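Local coordinates for GDSL-like Lipase (Parabacteroides distasonis, PDB 3P94), which is a GDSL-like serine hydrolase with a flavodoxin-like fold, probably acting as a lipase or esterase and perhaps as a lysophospholipase, at residues Ala77-Asn90 with Val117-Arg131. Numbering follows the deposited sequence.
Sequences AVVILAGINDIAHN and VIFCSVLPAYDFPWR
Phe128 lays one face of its ring over the CB of Ala88, 3.8 Å from the ring centroid, a CH-pi contact. Ile84 and Ile87 meet the rim of the same ring. With CG1 turned away from the backbone N (chi1 -162°), Ile84 lays CG1 and CD1 along the ring edge, CD1 3.6 Å from Phe128 CZ. In one of its two modelled conformers, neighbouring Trp130 has Phe128 CB over the centre of one ring face and also touches Ala88 CB.

Arg131 closes this end. Its chain bends at chi2 and chi3, which brings NE to 2.8 Å from Ala88 O. NH2 gives a second bond to Asn90 OD1, reaching that oxygen from above the amide plane. A leucine in its place would remove both donors and would probably leave Ala88 O and Asn90 OD1 without these partners, with the turn after helix 84-87 less firmly tied to the Phe128-Arg131 beta turn.

Further back, Val122 packs beside the loop after strand 75-81. Its CG1 packs on Ile84 CB and its CG2 lies 3.3 Å from Ala82 O. A water bridges the two segments here, accepting from Ala82 N and donating to Cys120 O.

The strands themselves run parallel. Ile118 N donates a hydrogen bond to Val78 O, Ile80 N to Ile118 O and Cys120 N to Ile80 O, each 2.9 Å. Ile80 CD1 reaches Val117 CG1 on one face of the sheet. On the other, Val79 CG1 packs against Cys120 SG at 3.5 Å.

The pair lies inside the five-stranded parallel sheet of a flavodoxin-like SGNH hydrolase. Strand 75-81 is flanked by strand 23-29, and strand 116-120 by strand 157-159. Helices 59-71 and 96-112 cover the face bearing Val78, Ile80, Val117 and Phe119.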
ATOM      1  N   ALA A  77      -5.492  -0.018  13.419  1.00 15.35           N
ATOM      2  CA  ALA A  77      -5.754  -0.245  11.998  1.00 14.55           C
ATOM      3  C   ALA A  77      -4.479  -0.351  11.175  1.00 17.06           C
ATOM      4  O   ALA A  77      -3.417   0.081  11.610  1.00 16.86           O
ATOM      5  CB  ALA A  77      -6.624   0.879  11.448  1.00 15.19           C
ATOM      6  N   VAL A  78      -4.596  -0.930   9.981  1.00 12.55           N
ATOM      7  CA  VAL A  78      -3.513  -1.021   9.007  1.00 12.36           C
ATOM      8  C   VAL A  78      -4.053  -0.450   7.679  1.00 16.40           C
ATOM      9  O   VAL A  78      -5.169  -0.778   7.258  1.00 17.10           O
ATOM     10  CB  VAL A  78      -2.887  -2.445   8.856  1.00 15.60           C
ATOM     11  CG1 VAL A  78      -3.930  -3.502   8.440  1.00 14.65           C
ATOM     12  CG2 VAL A  78      -1.682  -2.431   7.900  1.00 15.07           C
ATOM     13  N   VAL A  79      -3.269   0.435   7.059  1.00 12.37           N
ATOM     14  CA  VAL A  79      -3.592   1.051   5.776  1.00 11.51           C
ATOM     15  C   VAL A  79      -2.757   0.298   4.763  1.00 16.59           C
ATOM     16  O   VAL A  79      -1.525   0.321   4.859  1.00 16.52           O
ATOM     17  CB  VAL A  79      -3.342   2.585   5.788  1.00 15.69           C
ATOM     18  CG1 VAL A  79      -3.472   3.184   4.391  1.00 15.62           C
ATOM     19  CG2 VAL A  79      -4.302   3.277   6.741  1.00 16.52           C
ATOM     20  N   ILE A  80      -3.417  -0.433   3.836  1.00 13.77           N
ATOM     21  CA  ILE A  80      -2.678  -1.226   2.860  1.00 13.83           C
ATOM     22  C   ILE A  80      -2.792  -0.622   1.456  1.00 16.91           C
ATOM     23  O   ILE A  80      -3.889  -0.485   0.929  1.00 16.57           O
ATOM     24  CB  ILE A  80      -3.127  -2.729   2.863  1.00 17.36           C
ATOM     25  CG1 ILE A  80      -2.983  -3.371   4.268  1.00 17.17           C
ATOM     26  CG2 ILE A  80      -2.364  -3.546   1.782  1.00 18.05           C
ATOM     27  CD1 ILE A  80      -3.728  -4.736   4.455  1.00 22.96           C
ATOM     28  N   LEU A  81      -1.644  -0.312   0.853  1.00 14.95           N
ATOM     29  CA  LEU A  81      -1.538   0.149  -0.520  1.00 16.01           C
ATOM     30  C   LEU A  81      -0.496  -0.739  -1.182  1.00 17.63           C
ATOM     31  O   LEU A  81       0.696  -0.574  -0.949  1.00 15.73           O
ATOM     32  CB  LEU A  81      -1.206   1.649  -0.625  1.00 16.30           C
ATOM     33  CG  LEU A  81      -0.939   2.191  -2.058  1.00 20.99           C
ATOM     34  CD1 LEU A  81      -2.154   2.011  -2.968  1.00 19.90           C
ATOM     35  CD2 LEU A  81      -0.551   3.651  -1.999  1.00 23.31           C
ATOM     36  N   ALA A  82      -0.964  -1.735  -1.945  1.00 16.59           N
ATOM     37  CA  ALA A  82      -0.093  -2.749  -2.532  1.00 16.93           C
ATOM     38  C   ALA A  82      -0.685  -3.372  -3.792  1.00 19.56           C
ATOM     39  O   ALA A  82      -1.897  -3.372  -3.973  1.00 18.66           O
ATOM     40  CB  ALA A  82       0.147  -3.849  -1.500  1.00 17.45           C
ATOM     41  N   GLY A  83       0.190  -3.929  -4.625  1.00 16.39           N
ATOM     42  CA  GLY A  83      -0.210  -4.614  -5.847  1.00 17.08           C
ATOM     43  C   GLY A  83       0.439  -4.126  -7.125  1.00 21.73           C
ATOM     44  O   GLY A  83       0.532  -4.903  -8.081  1.00 23.79           O
ATOM     45  N   ILE A  84       0.882  -2.847  -7.176  1.00 15.54           N
ATOM     46  CA  ILE A  84       1.479  -2.312  -8.403  1.00 14.71           C
ATOM     47  C   ILE A  84       2.777  -3.055  -8.780  1.00 15.92           C
ATOM     48  O   ILE A  84       3.000  -3.302  -9.967  1.00 14.90           O
ATOM     49  CB  ILE A  84       1.674  -0.762  -8.390  1.00 17.59           C
ATOM     50  CG1 ILE A  84       1.877  -0.212  -9.815  1.00 17.39           C
ATOM     51  CG2 ILE A  84       2.838  -0.312  -7.495  1.00 17.58           C
ATOM     52  CD1 ILE A  84       0.731  -0.415 -10.790  1.00 21.37           C
ATOM     53  N   ASN A  85       3.613  -3.430  -7.796  1.00 11.54           N
ATOM     54  CA  ASN A  85       4.866  -4.125  -8.126  1.00 11.44           C
ATOM     55  C   ASN A  85       4.598  -5.581  -8.545  1.00 14.24           C
ATOM     56  O   ASN A  85       5.387  -6.139  -9.296  1.00 13.18           O
ATOM     57  CB  ASN A  85       5.877  -4.024  -7.004  1.00  9.42           C
ATOM     58  CG  ASN A  85       6.341  -2.597  -6.811  1.00 32.00           C
ATOM     59  OD1 ASN A  85       6.652  -1.862  -7.758  1.00 31.00           O
ATOM     60  ND2 ASN A  85       6.374  -2.162  -5.589  1.00 24.41           N
ATOM     61  N   ASP A  86       3.449  -6.153  -8.135  1.00 11.17           N
ATOM     62  CA  ASP A  86       3.015  -7.480  -8.600  1.00 12.41           C
ATOM     63  C   ASP A  86       2.640  -7.396 -10.083  1.00 19.23           C
ATOM     64  O   ASP A  86       2.949  -8.305 -10.849  1.00 20.94           O
ATOM     65  CB  ASP A  86       1.792  -7.965  -7.813  1.00 14.49           C
ATOM     66  CG  ASP A  86       2.000  -8.170  -6.337  1.00 20.91           C
ATOM     67  OD1 ASP A  86       2.122  -7.155  -5.609  1.00 21.12           O
ATOM     68  OD2 ASP A  86       2.016  -9.347  -5.900  1.00 22.76           O
ATOM     69  N   ILE A  87       1.971  -6.288 -10.479  1.00 16.68           N
ATOM     70  CA  ILE A  87       1.564  -6.021 -11.875  1.00 17.36           C
ATOM     71  C   ILE A  87       2.842  -5.812 -12.722  1.00 20.23           C
ATOM     72  O   ILE A  87       2.901  -6.260 -13.869  1.00 19.20           O
ATOM     73  CB  ILE A  87       0.546  -4.828 -11.956  1.00 19.67           C
ATOM     74  CG1 ILE A  87      -0.783  -5.210 -11.244  1.00 19.20           C
ATOM     75  CG2 ILE A  87       0.263  -4.405 -13.424  1.00 20.44           C
ATOM     76  CD1 ILE A  87      -1.810  -4.065 -11.018  1.00 20.25           C
ATOM     77  N   ALA A  88       3.886  -5.220 -12.121  1.00 17.89           N
ATOM     78  CA  ALA A  88       5.178  -5.016 -12.794  1.00 18.57           C
ATOM     79  C   ALA A  88       6.056  -6.298 -12.781  1.00 24.78           C
ATOM     80  O   ALA A  88       7.137  -6.301 -13.386  1.00 26.85           O
ATOM     81  CB  ALA A  88       5.920  -3.864 -12.141  1.00 18.43           C
ATOM     82  N   HIS A  89       5.589  -7.373 -12.101  1.00 19.20           N
ATOM     83  CA  HIS A  89       6.271  -8.668 -11.939  1.00 19.27           C
ATOM     84  C   HIS A  89       7.635  -8.519 -11.237  1.00 22.61           C
ATOM     85  O   HIS A  89       8.598  -9.196 -11.619  1.00 22.97           O
ATOM     86  CB  HIS A  89       6.461  -9.403 -13.279  1.00 21.40           C
ATOM     87  CG  HIS A  89       5.213  -9.828 -13.984  1.00 25.27           C
ATOM     88  ND1 HIS A  89       3.955  -9.783 -13.389  1.00 26.69           N
ATOM     89  CD2 HIS A  89       5.085 -10.295 -15.237  1.00 27.47           C
ATOM     90  CE1 HIS A  89       3.114 -10.209 -14.314  1.00 26.56           C
ATOM     91  NE2 HIS A  89       3.748 -10.508 -15.440  1.00 27.71           N
ATOM     92  N   ASN A  90       7.715  -7.663 -10.197  1.00 18.05           N
ATOM     93  CA  ASN A  90       8.969  -7.462  -9.451  1.00 17.95           C
ATOM     94  C   ASN A  90       9.462  -8.754  -8.791  1.00 21.50           C
ATOM     95  O   ASN A  90      10.670  -8.951  -8.674  1.00 21.37           O
ATOM     96  CB  ASN A  90       8.816  -6.372  -8.390  1.00 18.54           C
ATOM     97  CG  ASN A  90       8.951  -4.973  -8.924  1.00 33.73           C
ATOM     98  OD1 ASN A  90       8.809  -4.717 -10.118  1.00 23.29           O
ATOM     99  ND2 ASN A  90       9.200  -4.032  -8.040  1.00 24.14           N
ATOM    100  N   VAL A 117      -8.822  -3.246   8.856  1.00 13.97           N
ATOM    101  CA  VAL A 117      -8.129  -3.084   7.570  1.00 14.11           C
ATOM    102  C   VAL A 117      -8.734  -1.931   6.774  1.00 17.77           C
ATOM    103  O   VAL A 117      -9.940  -1.901   6.512  1.00 16.36           O
ATOM    104  CB  VAL A 117      -8.115  -4.379   6.719  1.00 18.77           C
ATOM    105  CG1 VAL A 117      -7.466  -4.139   5.353  1.00 19.18           C
ATOM    106  CG2 VAL A 117      -7.393  -5.500   7.456  1.00 18.52           C
ATOM    107  N   ILE A 118      -7.857  -1.028   6.328  1.00 14.83           N
ATOM    108  CA  ILE A 118      -8.203   0.068   5.440  1.00 14.40           C
ATOM    109  C   ILE A 118      -7.485  -0.224   4.121  1.00 19.79           C
ATOM    110  O   ILE A 118      -6.262  -0.143   4.055  1.00 19.20           O
ATOM    111  CB  ILE A 118      -7.856   1.454   6.044  1.00 16.58           C
ATOM    112  CG1 ILE A 118      -8.735   1.746   7.288  1.00 17.19           C
ATOM    113  CG2 ILE A 118      -8.011   2.548   4.989  1.00 15.46           C
ATOM    114  CD1 ILE A 118      -8.198   2.834   8.218  1.00 27.69           C
ATOM    115  N   PHE A 119      -8.242  -0.630   3.097  1.00 17.18           N
ATOM    116  CA  PHE A 119      -7.675  -0.934   1.790  1.00 16.21           C
ATOM    117  C   PHE A 119      -7.637   0.306   0.921  1.00 19.89           C
ATOM    118  O   PHE A 119      -8.604   1.071   0.896  1.00 18.49           O
ATOM    119  CB  PHE A 119      -8.488  -2.036   1.077  1.00 18.50           C
ATOM    120  CG  PHE A 119      -8.031  -3.451   1.345  1.00 19.27           C
ATOM    121  CD1 PHE A 119      -6.745  -3.858   1.015  1.00 21.85           C
ATOM    122  CD2 PHE A 119      -8.909  -4.393   1.869  1.00 20.94           C
ATOM    123  CE1 PHE A 119      -6.323  -5.170   1.268  1.00 22.41           C
ATOM    124  CE2 PHE A 119      -8.488  -5.709   2.107  1.00 22.52           C
ATOM    125  CZ  PHE A 119      -7.199  -6.086   1.807  1.00 20.29           C
ATOM    126  N   CYS A 120      -6.524   0.494   0.187  1.00 16.44           N
ATOM    127  CA  CYS A 120      -6.354   1.608  -0.742  1.00 15.91           C
ATOM    128  C   CYS A 120      -6.382   1.112  -2.163  1.00 17.98           C
ATOM    129  O   CYS A 120      -5.760   0.098  -2.477  1.00 15.87           O
ATOM    130  CB  CYS A 120      -5.051   2.356  -0.471  1.00 16.23           C
ATOM    131  SG  CYS A 120      -4.920   3.043   1.195  1.00 20.48           S
ATOM    132  N   SER A 121      -7.016   1.894  -3.044  1.00 16.10           N
ATOM    133  CA  SER A 121      -7.014   1.646  -4.479  1.00 16.00           C
ATOM    134  C   SER A 121      -5.592   1.724  -4.968  1.00 19.88           C
ATOM    135  O   SER A 121      -4.883   2.663  -4.593  1.00 19.01           O
ATOM    136  CB  SER A 121      -7.832   2.724  -5.189  1.00 20.35           C
ATOM    137  OG  SER A 121      -7.186   3.984  -5.074  1.00 22.82           O
ATOM    138  N   VAL A 122      -5.172   0.775  -5.812  1.00 17.43           N
ATOM    139  CA  VAL A 122      -3.853   0.838  -6.440  1.00 16.26           C
ATOM    140  C   VAL A 122      -3.879   2.118  -7.290  1.00 19.02           C
ATOM    141  O   VAL A 122      -4.906   2.416  -7.919  1.00 17.23           O
ATOM    142  CB  VAL A 122      -3.531  -0.449  -7.256  1.00 20.16           C
ATOM    143  CG1 VAL A 122      -2.196  -0.328  -7.989  1.00 20.00           C
ATOM    144  CG2 VAL A 122      -3.528  -1.682  -6.351  1.00 19.54           C
ATOM    145  N   LEU A 123      -2.800   2.917  -7.233  1.00 14.59           N
ATOM    146  CA  LEU A 123      -2.740   4.177  -7.968  1.00 14.53           C
ATOM    147  C   LEU A 123      -2.778   3.947  -9.494  1.00 18.86           C
ATOM    148  O   LEU A 123      -2.332   2.895  -9.976  1.00 16.83           O
ATOM    149  CB  LEU A 123      -1.486   4.970  -7.582  1.00 14.15           C
ATOM    150  CG  LEU A 123      -1.647   6.075  -6.531  1.00 20.07           C
ATOM    151  CD1 LEU A 123      -2.237   5.550  -5.231  1.00 21.15           C
ATOM    152  CD2 LEU A 123      -0.323   6.756  -6.247  1.00 21.19           C
ATOM    153  N   PRO A 124      -3.298   4.933 -10.266  1.00 16.10           N
ATOM    154  CA  PRO A 124      -3.257   4.805 -11.733  1.00 16.14           C
ATOM    155  C   PRO A 124      -1.808   4.703 -12.224  1.00 19.25           C
ATOM    156  O   PRO A 124      -0.905   5.277 -11.616  1.00 18.50           O
ATOM    157  CB  PRO A 124      -3.906   6.103 -12.226  1.00 18.76           C
ATOM    158  CG  PRO A 124      -4.587   6.687 -11.060  1.00 22.42           C
ATOM    159  CD  PRO A 124      -3.848   6.243  -9.857  1.00 17.59           C
ATOM    160  N   ALA A 125      -1.586   3.907 -13.268  1.00 16.19           N
ATOM    161  CA  ALA A 125      -0.286   3.738 -13.913  1.00 15.65           C
ATOM    162  C   ALA A 125      -0.522   3.345 -15.350  1.00 20.99           C
ATOM    163  O   ALA A 125      -1.199   2.352 -15.613  1.00 19.87           O
ATOM    164  CB  ALA A 125       0.565   2.700 -13.200  1.00 15.42           C
ATOM    165  N   TYR A 126       0.015   4.134 -16.279  1.00 18.66           N
ATOM    166  CA  TYR A 126      -0.130   3.868 -17.710  1.00 19.45           C
ATOM    167  C   TYR A 126       1.030   3.017 -18.232  1.00 23.17           C
ATOM    168  O   TYR A 126       0.849   2.249 -19.179  1.00 21.83           O
ATOM    169  CB  TYR A 126      -0.216   5.193 -18.484  1.00 21.50           C
ATOM    170  CG  TYR A 126      -0.408   5.017 -19.974  1.00 26.24           C
ATOM    171  CD1 TYR A 126      -1.630   4.599 -20.495  1.00 29.01           C
ATOM    172  CD2 TYR A 126       0.619   5.308 -20.869  1.00 27.38           C
ATOM    173  CE1 TYR A 126      -1.818   4.456 -21.867  1.00 31.74           C
ATOM    174  CE2 TYR A 126       0.443   5.171 -22.240  1.00 28.89           C
ATOM    175  CZ  TYR A 126      -0.778   4.745 -22.736  1.00 37.26           C
ATOM    176  OH  TYR A 126      -0.960   4.599 -24.087  1.00 38.00           O
ATOM    177  N   ASP A 127       2.228   3.173 -17.630  1.00 20.75           N
ATOM    178  CA  ASP A 127       3.436   2.445 -18.035  1.00 21.31           C
ATOM    179  C   ASP A 127       4.488   2.462 -16.931  1.00 26.26           C
ATOM    180  O   ASP A 127       4.528   3.399 -16.119  1.00 27.09           O
ATOM    181  CB  ASP A 127       4.012   3.077 -19.323  1.00 24.15           C
ATOM    182  CG  ASP A 127       5.120   2.278 -19.983  1.00 34.28           C
ATOM    183  OD1 ASP A 127       4.890   1.088 -20.283  1.00 33.71           O
ATOM    184  OD2 ASP A 127       6.220   2.847 -20.202  1.00 41.63           O
ATOM    185  N   PHE A 128       5.327   1.421 -16.896  1.00 22.62           N
ATOM    186  CA  PHE A 128       6.434   1.313 -15.949  1.00 22.15           C
ATOM    187  C   PHE A 128       7.721   1.644 -16.686  1.00 29.98           C
ATOM    188  O   PHE A 128       8.143   0.851 -17.523  1.00 29.84           O
ATOM    189  CB  PHE A 128       6.511  -0.091 -15.330  1.00 22.91           C
ATOM    190  CG  PHE A 128       5.266  -0.586 -14.661  1.00 22.63           C
ATOM    191  CD1 PHE A 128       4.717   0.106 -13.600  1.00 25.08           C
ATOM    192  CD2 PHE A 128       4.688  -1.787 -15.044  1.00 24.63           C
ATOM    193  CE1 PHE A 128       3.583  -0.364 -12.969  1.00 26.05           C
ATOM    194  CE2 PHE A 128       3.559  -2.267 -14.406  1.00 26.89           C
ATOM    195  CZ  PHE A 128       3.022  -1.561 -13.357  1.00 25.30           C
ATOM    196  N   PRO A 129       8.344   2.817 -16.475  1.00 29.70           N
ATOM    197  CA  PRO A 129       9.576   3.127 -17.226  1.00 31.67           C
ATOM    198  C   PRO A 129      10.679   2.069 -17.036  1.00 38.78           C
ATOM    199  O   PRO A 129      11.428   1.799 -17.975  1.00 39.86           O
ATOM    200  CB  PRO A 129       9.997   4.486 -16.660  1.00 33.31           C
ATOM    201  CG  PRO A 129       8.724   5.083 -16.116  1.00 36.66           C
ATOM    202  CD  PRO A 129       7.981   3.913 -15.550  1.00 31.12           C
ATOM    203  N   TRP A 130      10.724   1.457 -15.825  1.00 36.24           N
ATOM    204  CA  TRP A 130      11.679   0.424 -15.402  0.50 36.05           C
ATOM    205  C   TRP A 130      11.306  -0.972 -15.953  1.00 41.69           C
ATOM    206  O   TRP A 130      12.160  -1.863 -15.976  1.00 42.78           O
ATOM    207  CB  TRP A 130      11.822   0.392 -13.859  0.50 33.44           C
ATOM    208  CG  TRP A 130      10.703  -0.265 -13.095  0.50 33.25           C
ATOM    209  CD1 TRP A 130      10.625  -1.575 -12.718  0.50 35.81           C
ATOM    210  CD2 TRP A 130       9.542   0.378 -12.547  0.50 32.44           C
ATOM    211  NE1 TRP A 130       9.464  -1.798 -12.014  0.50 34.70           N
ATOM    212  CE2 TRP A 130       8.783  -0.614 -11.888  0.50 35.97           C
ATOM    213  CE3 TRP A 130       9.058   1.698 -12.570  0.50 33.50           C
ATOM    214  CZ2 TRP A 130       7.565  -0.329 -11.257  0.50 34.88           C
ATOM    215  CZ3 TRP A 130       7.858   1.982 -11.935  0.50 34.44           C
ATOM    216  CH2 TRP A 130       7.127   0.978 -11.286  0.50 34.68           C
ATOM    217  N   ARG A 131      10.037  -1.173 -16.384  1.00 38.34           N
ATOM    218  CA  ARG A 131       9.546  -2.440 -16.955  1.00 37.82           C
ATOM    219  C   ARG A 131       8.593  -2.106 -18.142  1.00 41.15           C
ATOM    220  O   ARG A 131       7.373  -2.198 -18.001  1.00 40.47           O
ATOM    221  CB  ARG A 131       8.868  -3.301 -15.872  1.00 37.40           C
ATOM    222  CG  ARG A 131       8.719  -4.781 -16.254  1.00 47.95           C
ATOM    223  CD  ARG A 131       9.789  -5.672 -15.636  1.00 57.62           C
ATOM    224  NE  ARG A 131       9.720  -5.662 -14.175  1.00 65.90           N
ATOM    225  CZ  ARG A 131      10.764  -5.814 -13.368  1.00 81.65           C
ATOM    226  NH1 ARG A 131      11.978  -6.002 -13.869  1.00 74.78           N
ATOM    227  NH2 ARG A 131      10.605  -5.773 -12.054  1.00 67.18           N
TER
HETATM  228  O   HOH W   1      -3.874  -1.972  -2.308  1.00 14.84           O